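Local coordinates for endo-arabinase (Bacteroides thetaiotaomicron, PDB 5C0P), which probably hydrolyses glycosidic bonds in arabinan and binds magnesium, at residues 140-143 against 147-150; 210-213 against 217-220. All blocks are in the same frame, centred on the assembly; numbering follows the deposited sequence.

Interaction 1: residues 140-143 against 147-150; sequences YIDK and PWLL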
ATOM      1  N   TYR A 140      -7.675  -5.710  -1.410  1.00  8.88           N
ATOM      2  CA  TYR A 140      -8.529  -5.481  -2.570  1.00  9.23           C
ATOM      3  C   TYR A 140      -9.866  -6.181  -2.336  1.00 10.48           C
ATOM      4  O   TYR A 140      -9.902  -7.360  -1.973  1.00 11.56           O
ATOM      5  CB  TYR A 140      -7.869  -6.002  -3.857  1.00 11.35           C
ATOM      6  CG  TYR A 140      -8.832  -6.024  -5.025  1.00  9.29           C
ATOM      7  CD1 TYR A 140      -9.329  -4.837  -5.562  1.00 10.42           C
ATOM      8  CD2 TYR A 140      -9.283  -7.226  -5.571  1.00 10.24           C
ATOM      9  CE1 TYR A 140     -10.235  -4.843  -6.610  1.00 11.46           C
ATOM     10  CE2 TYR A 140     -10.191  -7.240  -6.632  1.00  9.63           C
ATOM     11  CZ  TYR A 140     -10.667  -6.047  -7.139  1.00 11.83           C
ATOM     12  OH  TYR A 140     -11.566  -6.049  -8.175  1.00 13.75           O
ATOM     13  N   ILE A 141     -10.965  -5.456  -2.537  1.00 10.15           N
ATOM     14  CA  ILE A 141     -12.302  -6.035  -2.432  1.00  9.86           C
ATOM     15  C   ILE A 141     -12.821  -6.282  -3.837  1.00  9.97           C
ATOM     16  O   ILE A 141     -12.974  -5.343  -4.638  1.00 13.07           O
ATOM     17  CB  ILE A 141     -13.279  -5.115  -1.663  1.00 10.25           C
ATOM     18  CG1 ILE A 141     -12.709  -4.772  -0.279  1.00 12.78           C
ATOM     19  CG2 ILE A 141     -14.673  -5.746  -1.588  1.00 12.36           C
ATOM     20  CD1 ILE A 141     -12.484  -5.989   0.633  1.00 13.06           C
ATOM     21  N   ASP A 142     -13.094  -7.544  -4.153  1.00 11.30           N
ATOM     22  CA  ASP A 142     -13.466  -7.888  -5.516  1.00 12.01           C
ATOM     23  C   ASP A 142     -14.928  -7.566  -5.833  1.00 15.30           C
ATOM     24  O   ASP A 142     -15.657  -7.043  -4.981  1.00 15.36           O
ATOM     25  CB  ASP A 142     -13.061  -9.337  -5.870  1.00 14.48           C
ATOM     26  CG  ASP A 142     -13.893 -10.397  -5.158  1.00 18.08           C
ATOM     27  OD1 ASP A 142     -15.036 -10.122  -4.747  1.00 14.83           O
ATOM     28  OD2 ASP A 142     -13.401 -11.545  -5.044  1.00 15.70           O
ATOM     29  N   LYS A 143     -15.352  -7.865  -7.055  1.00 16.94           N
ATOM     30  CA  LYS A 143     -16.697  -7.505  -7.501  1.00 23.02           C
ATOM     31  C   LYS A 143     -17.823  -8.088  -6.632  1.00 23.33           C
ATOM     32  O   LYS A 143     -18.902  -7.501  -6.526  1.00 26.67           O
ATOM     33  CB  LYS A 143     -16.893  -7.920  -8.958  1.00 25.57           C
ATOM     34  CG  LYS A 143     -18.196  -7.421  -9.549  1.00 32.47           C
ATOM     35  CD  LYS A 143     -18.638  -8.252 -10.738  1.00 41.31           C
ATOM     36  CE  LYS A 143     -20.148  -8.158 -10.932  1.00 43.88           C
ATOM     37  NZ  LYS A 143     -20.545  -8.373 -12.349  1.00 42.35           N
ATOM     38  N   PRO A 147     -12.713 -10.277   0.078  1.00 10.27           N
ATOM     39  CA  PRO A 147     -11.408  -9.655   0.318  1.00 10.11           C
ATOM     40  C   PRO A 147     -10.209 -10.461  -0.180  1.00 11.16           C
ATOM     41  O   PRO A 147     -10.148 -11.693  -0.006  1.00  9.86           O
ATOM     42  CB  PRO A 147     -11.352  -9.561   1.847  1.00  9.49           C
ATOM     43  CG  PRO A 147     -12.150 -10.760   2.320  1.00 10.16           C
ATOM     44  CD  PRO A 147     -13.287 -10.860   1.307  1.00 10.35           C
ATOM     45  N   TRP A 148      -9.259  -9.739  -0.770  1.00  9.22           N
ATOM     46  CA  TRP A 148      -7.994 -10.288  -1.218  1.00  8.83           C
ATOM     47  C   TRP A 148      -6.850  -9.553  -0.565  1.00 10.70           C
ATOM     48  O   TRP A 148      -6.885  -8.321  -0.444  1.00 10.40           O
ATOM     49  CB  TRP A 148      -7.837 -10.094  -2.723  1.00 11.05           C
ATOM     50  CG  TRP A 148      -8.715 -10.961  -3.581  1.00 10.01           C
ATOM     51  CD1 TRP A 148     -10.016 -10.734  -3.923  1.00 11.11           C
ATOM     52  CD2 TRP A 148      -8.332 -12.185  -4.218  1.00 10.60           C
ATOM     53  NE1 TRP A 148     -10.470 -11.746  -4.742  1.00 11.63           N
ATOM     54  CE2 TRP A 148      -9.454 -12.648  -4.934  1.00 10.87           C
ATOM     55  CE3 TRP A 148      -7.145 -12.927  -4.255  1.00 10.85           C
ATOM     56  CZ2 TRP A 148      -9.422 -13.832  -5.688  1.00 13.96           C
ATOM     57  CZ3 TRP A 148      -7.112 -14.098  -4.997  1.00 12.06           C
ATOM     58  CH2 TRP A 148      -8.245 -14.536  -5.709  1.00 12.80           C
ATOM     59  N   LEU A 149      -5.833 -10.320  -0.182  1.00 10.42           N
ATOM     60  CA  LEU A 149      -4.552  -9.790   0.266  1.00  9.29           C
ATOM     61  C   LEU A 149      -3.599  -9.753  -0.927  1.00  9.14           C
ATOM     62  O   LEU A 149      -3.467 -10.744  -1.644  1.00  9.84           O
ATOM     63  CB  LEU A 149      -3.975 -10.709   1.345  1.00  9.15           C
ATOM     64  CG  LEU A 149      -2.566 -10.369   1.821  1.00  9.22           C
ATOM     65  CD1 LEU A 149      -2.612  -9.094   2.666  1.00 11.64           C
ATOM     66  CD2 LEU A 149      -1.988 -11.529   2.611  1.00 11.40           C
ATOM     67  N   LEU A 150      -2.948  -8.612  -1.143  1.00 10.30           N
ATOM     68  CA  LEU A 150      -1.864  -8.511  -2.123  1.00  9.61           C
ATOM     69  C   LEU A 150      -0.612  -8.216  -1.319  1.00 10.66           C
ATOM     70  O   LEU A 150      -0.662  -7.451  -0.369  1.00 11.79           O
ATOM     71  CB  LEU A 150      -2.102  -7.357  -3.096  1.00 11.36           C
ATOM     72  CG  LEU A 150      -3.469  -7.265  -3.758  1.00 12.66           C
ATOM     73  CD1 LEU A 150      -3.548  -5.989  -4.606  1.00 16.36           C
ATOM     74  CD2 LEU A 150      -3.740  -8.499  -4.584  1.00 15.25           C
TER

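Interaction 2: residues 210-213 against 217-220; sequences YRLD and LIML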
ATOM      1  N   TYR A 210      -7.067  -1.437  -8.657  1.00 10.63           N
ATOM      2  CA  TYR A 210      -8.282  -0.660  -8.886  1.00  9.57           C
ATOM      3  C   TYR A 210      -9.103  -1.346  -9.975  1.00 10.48           C
ATOM      4  O   TYR A 210      -8.586  -1.653 -11.050  1.00 11.79           O
ATOM      5  CB  TYR A 210      -7.920   0.756  -9.325  1.00 11.37           C
ATOM      6  CG  TYR A 210      -9.119   1.650  -9.537  1.00 12.75           C
ATOM      7  CD1 TYR A 210      -9.778   2.220  -8.456  1.00 14.69           C
ATOM      8  CD2 TYR A 210      -9.578   1.937 -10.810  1.00 17.75           C
ATOM      9  CE1 TYR A 210     -10.879   3.044  -8.636  1.00 17.17           C
ATOM     10  CE2 TYR A 210     -10.680   2.757 -11.003  1.00 20.75           C
ATOM     11  CZ  TYR A 210     -11.322   3.306  -9.913  1.00 18.06           C
ATOM     12  OH  TYR A 210     -12.418   4.123 -10.110  1.00 19.28           O
ATOM     13  N   ARG A 211     -10.384  -1.581  -9.704  1.00  9.86           N
ATOM     14  CA  ARG A 211     -11.256  -2.259 -10.653  1.00 11.86           C
ATOM     15  C   ARG A 211     -12.021  -1.241 -11.487  1.00 13.93           C
ATOM     16  O   ARG A 211     -12.662  -0.340 -10.940  1.00 14.64           O
ATOM     17  CB  ARG A 211     -12.252  -3.170  -9.924  1.00 10.62           C
ATOM     18  CG  ARG A 211     -13.166  -3.940 -10.864  1.00 12.62           C
ATOM     19  CD  ARG A 211     -14.114  -4.866 -10.121  1.00 16.21           C
ATOM     20  NE  ARG A 211     -15.099  -4.152  -9.310  1.00 17.07           N
ATOM     21  CZ  ARG A 211     -15.059  -4.056  -7.984  1.00 16.74           C
ATOM     22  NH1 ARG A 211     -14.067  -4.617  -7.302  1.00 14.58           N
ATOM     23  NH2 ARG A 211     -16.009  -3.387  -7.341  1.00 17.43           N
ATOM     24  N   LEU A 212     -11.953  -1.389 -12.806  1.00 12.09           N
ATOM     25  CA  LEU A 212     -12.682  -0.517 -13.714  1.00 11.41           C
ATOM     26  C   LEU A 212     -14.143  -0.936 -13.819  1.00 13.12           C
ATOM     27  O   LEU A 212     -14.505  -2.052 -13.434  1.00 14.99           O
ATOM     28  CB  LEU A 212     -12.045  -0.571 -15.102  1.00 14.43           C
ATOM     29  CG  LEU A 212     -10.558  -0.242 -15.116  1.00 15.34           C
ATOM     30  CD1 LEU A 212     -10.013  -0.319 -16.541  1.00 21.54           C
ATOM     31  CD2 LEU A 212     -10.326   1.145 -14.536  1.00 17.86           C
ATOM     32  N   ASP A 213     -14.975  -0.050 -14.367  1.00 16.92           N
ATOM     33  CA  ASP A 213     -16.408  -0.316 -14.443  1.00 16.17           C
ATOM     34  C   ASP A 213     -16.743  -1.552 -15.269  1.00 17.86           C
ATOM     35  O   ASP A 213     -17.764  -2.193 -15.040  1.00 21.89           O
ATOM     36  CB  ASP A 213     -17.169   0.901 -14.987  1.00 19.07           C
ATOM     37  CG  ASP A 213     -17.210   2.060 -14.007  1.00 25.14           C
ATOM     38  OD1 ASP A 213     -16.757   1.907 -12.848  1.00 28.27           O
ATOM     39  OD2 ASP A 213     -17.712   3.131 -14.403  1.00 29.65           O
ATOM     40  N   LEU A 217      -9.036  -5.033 -14.371  1.00  9.09           N
ATOM     41  CA  LEU A 217      -8.270  -4.593 -13.213  1.00  9.74           C
ATOM     42  C   LEU A 217      -6.988  -3.909 -13.630  1.00 11.24           C
ATOM     43  O   LEU A 217      -6.301  -4.354 -14.559  1.00 10.51           O
ATOM     44  CB  LEU A 217      -7.910  -5.778 -12.314  1.00  9.78           C
ATOM     45  CG  LEU A 217      -9.032  -6.736 -11.937  1.00 10.17           C
ATOM     46  CD1 LEU A 217      -8.473  -7.867 -11.091  1.00  9.68           C
ATOM     47  CD2 LEU A 217     -10.110  -5.982 -11.195  1.00 10.97           C
ATOM     48  N   ILE A 218      -6.687  -2.804 -12.954  1.00 10.62           N
ATOM     49  CA  ILE A 218      -5.368  -2.200 -13.045  1.00  9.13           C
ATOM     50  C   ILE A 218      -4.646  -2.390 -11.717  1.00 12.95           C
ATOM     51  O   ILE A 218      -5.219  -2.142 -10.645  1.00 11.91           O
ATOM     52  CB  ILE A 218      -5.462  -0.696 -13.351  1.00 12.18           C
ATOM     53  CG1 ILE A 218      -6.277  -0.459 -14.619  1.00 14.78           C
ATOM     54  CG2 ILE A 218      -4.063  -0.084 -13.493  1.00 15.02           C
ATOM     55  CD1 ILE A 218      -6.534   1.019 -14.910  1.00 18.92           C
HETATM   56  N   MSE A 219      -3.391  -2.823 -11.780  1.00 11.11           N
HETATM   57  CA  MSE A 219      -2.559  -2.828 -10.583  1.00 12.13           C
HETATM   58  C   MSE A 219      -1.498  -1.766 -10.695  1.00 10.29           C
HETATM   59  O   MSE A 219      -0.818  -1.647 -11.717  1.00 12.37           O
HETATM   60  CB  MSE A 219      -1.893  -4.175 -10.307  1.00 13.07           C
HETATM   61  CG  MSE A 219      -1.125  -4.162  -8.967  1.00 15.78           C
HETATM   62 SE   MSE A 219      -0.092  -5.728  -8.740  0.58 18.83          SE
HETATM   63  CE  MSE A 219      -1.579  -6.903  -8.327  1.00 18.92           C
ATOM     64  N   LEU A 220      -1.381  -0.967  -9.646  1.00  7.99           N
ATOM     65  CA  LEU A 220      -0.234  -0.085  -9.499  1.00  9.63           C
ATOM     66  C   LEU A 220       0.771  -0.757  -8.580  1.00  8.54           C
ATOM     67  O   LEU A 220       0.403  -1.506  -7.663  1.00 10.50           O
ATOM     68  CB  LEU A 220      -0.655   1.257  -8.902  1.00 10.37           C
ATOM     69  CG  LEU A 220      -1.670   2.047  -9.728  1.00 11.58           C
ATOM     70  CD1 LEU A 220      -2.012   3.339  -8.995  1.00 15.53           C
ATOM     71  CD2 LEU A 220      -1.135   2.345 -11.119  1.00 13.59           C
TER

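Interaction 1: residues 140-143 against 147-150
Trp148 and Tyr140 face each other as an antiparallel hydrogen-bonded pair, and they bury more surface than any other residues of this contact. Two backbone bonds join them. Tyr140 N donates to Trp148 O at 2.9 Å, and Trp148 N donates to Tyr140 O at 2.7 Å. Both side chains leave the same face of the sheet and run side by side. The phenol ring and the five-membered ring of the indole meet obliquely, with planes 40° apart. Their nearest atoms are Tyr140 CD2 and Trp148 CD1, at 3.9 Å.

Asp142 holds the edge of the indole. Its CG sits between the backbone N and the carbonyl carbon (chi1 71°), which brings the carboxylate to that edge. Trp148 NE1 donates to Asp142 OD2 at 3.0 Å. The oxygen lies near the indole plane, and the N-H reaches it from the anti side, tilted out of the carboxylate plane. The two planes are 63° apart. Arg167 forms a salt bridge with the same oxygen, so OD2 is gripped from two residues. Asp142 OD1 accepts from the backbone N of Glu144 and of Asn146, which ties the carboxylate into the turn.

On the other face of the sheet, Ile141 CD1 lies against Pro147 CB at 3.9 Å. Ile141 and Pro147 form the next, non-hydrogen-bonded pair. Leu150 adds only a loose touch, with its CD1 4.4 Å from Tyr140 CB.

The arrangement is the turn end of a beta hairpin, strands 134-141 and 147-153, within one antiparallel blade of the five-bladed beta-propeller characteristic of family 43.

Interaction 2: residues 210-213 against 217-220
Arg211 and Leu217 cross at an angle on one face of the hairpin, while Leu212, just past the paired residues, meets Ile218 on the face that carries Tyr210. Arg211 touches Leu217 with its aliphatic part alone: Leu217 CD2 lies 3.7 Å from Arg211 CG and 3.8 Å from Arg211 CB. The extended start of the arginine chain carries it away from Leu217, and the bend at chi3 (67°) turns the guanidinium toward Tyr140 and Ile141 of the neighbouring hairpin.

The leucine and isoleucine meet through methyl groups. Leu212 CD2 comes within 3.8 Å of Ile218 CD1, and the two side chains run obliquely to each other. With CG1 anti to its carbonyl carbon (chi1 -55°), Ile218 extends CD1 to meet Leu212. Leu212 also packs on Ile293, and Ile218 on Phe298.

Tyr210 contributes mainly backbone. Its N donates to Ile218 O at 2.8 Å, and Ile218 N donates back to Tyr210 O at 2.9 Å. Both bonds are nearly straight. The end of the Tyr210 side chain leads away from 217-220 and packs on Val264 and Lys266 of strand 260-266.

This is a two-stranded antiparallel hairpin end, part of a four-stranded blade of the beta-propeller.

Overall arrangement
From the N terminus, interaction 1 comes first. It closes the short turn between strands 134-141 and 147-153. Interaction 2 follows later in the chain and closes the turn between strands 205-211 and 217-224. The two are in series and neither nest nor cross. They belong to separate antiparallel sheets, yet their centres lie only about 11 Å apart. Arg211 connects them: its NH1 is 3.0 Å from Ile141 O and 3.0 Å from Tyr140 OH, both probable hydrogen bonds. Leu217 CD2 also packs against Tyr140 OH. Two successive propeller blades are therefore joined beside their hairpin turns, on the same side of the chain's centre.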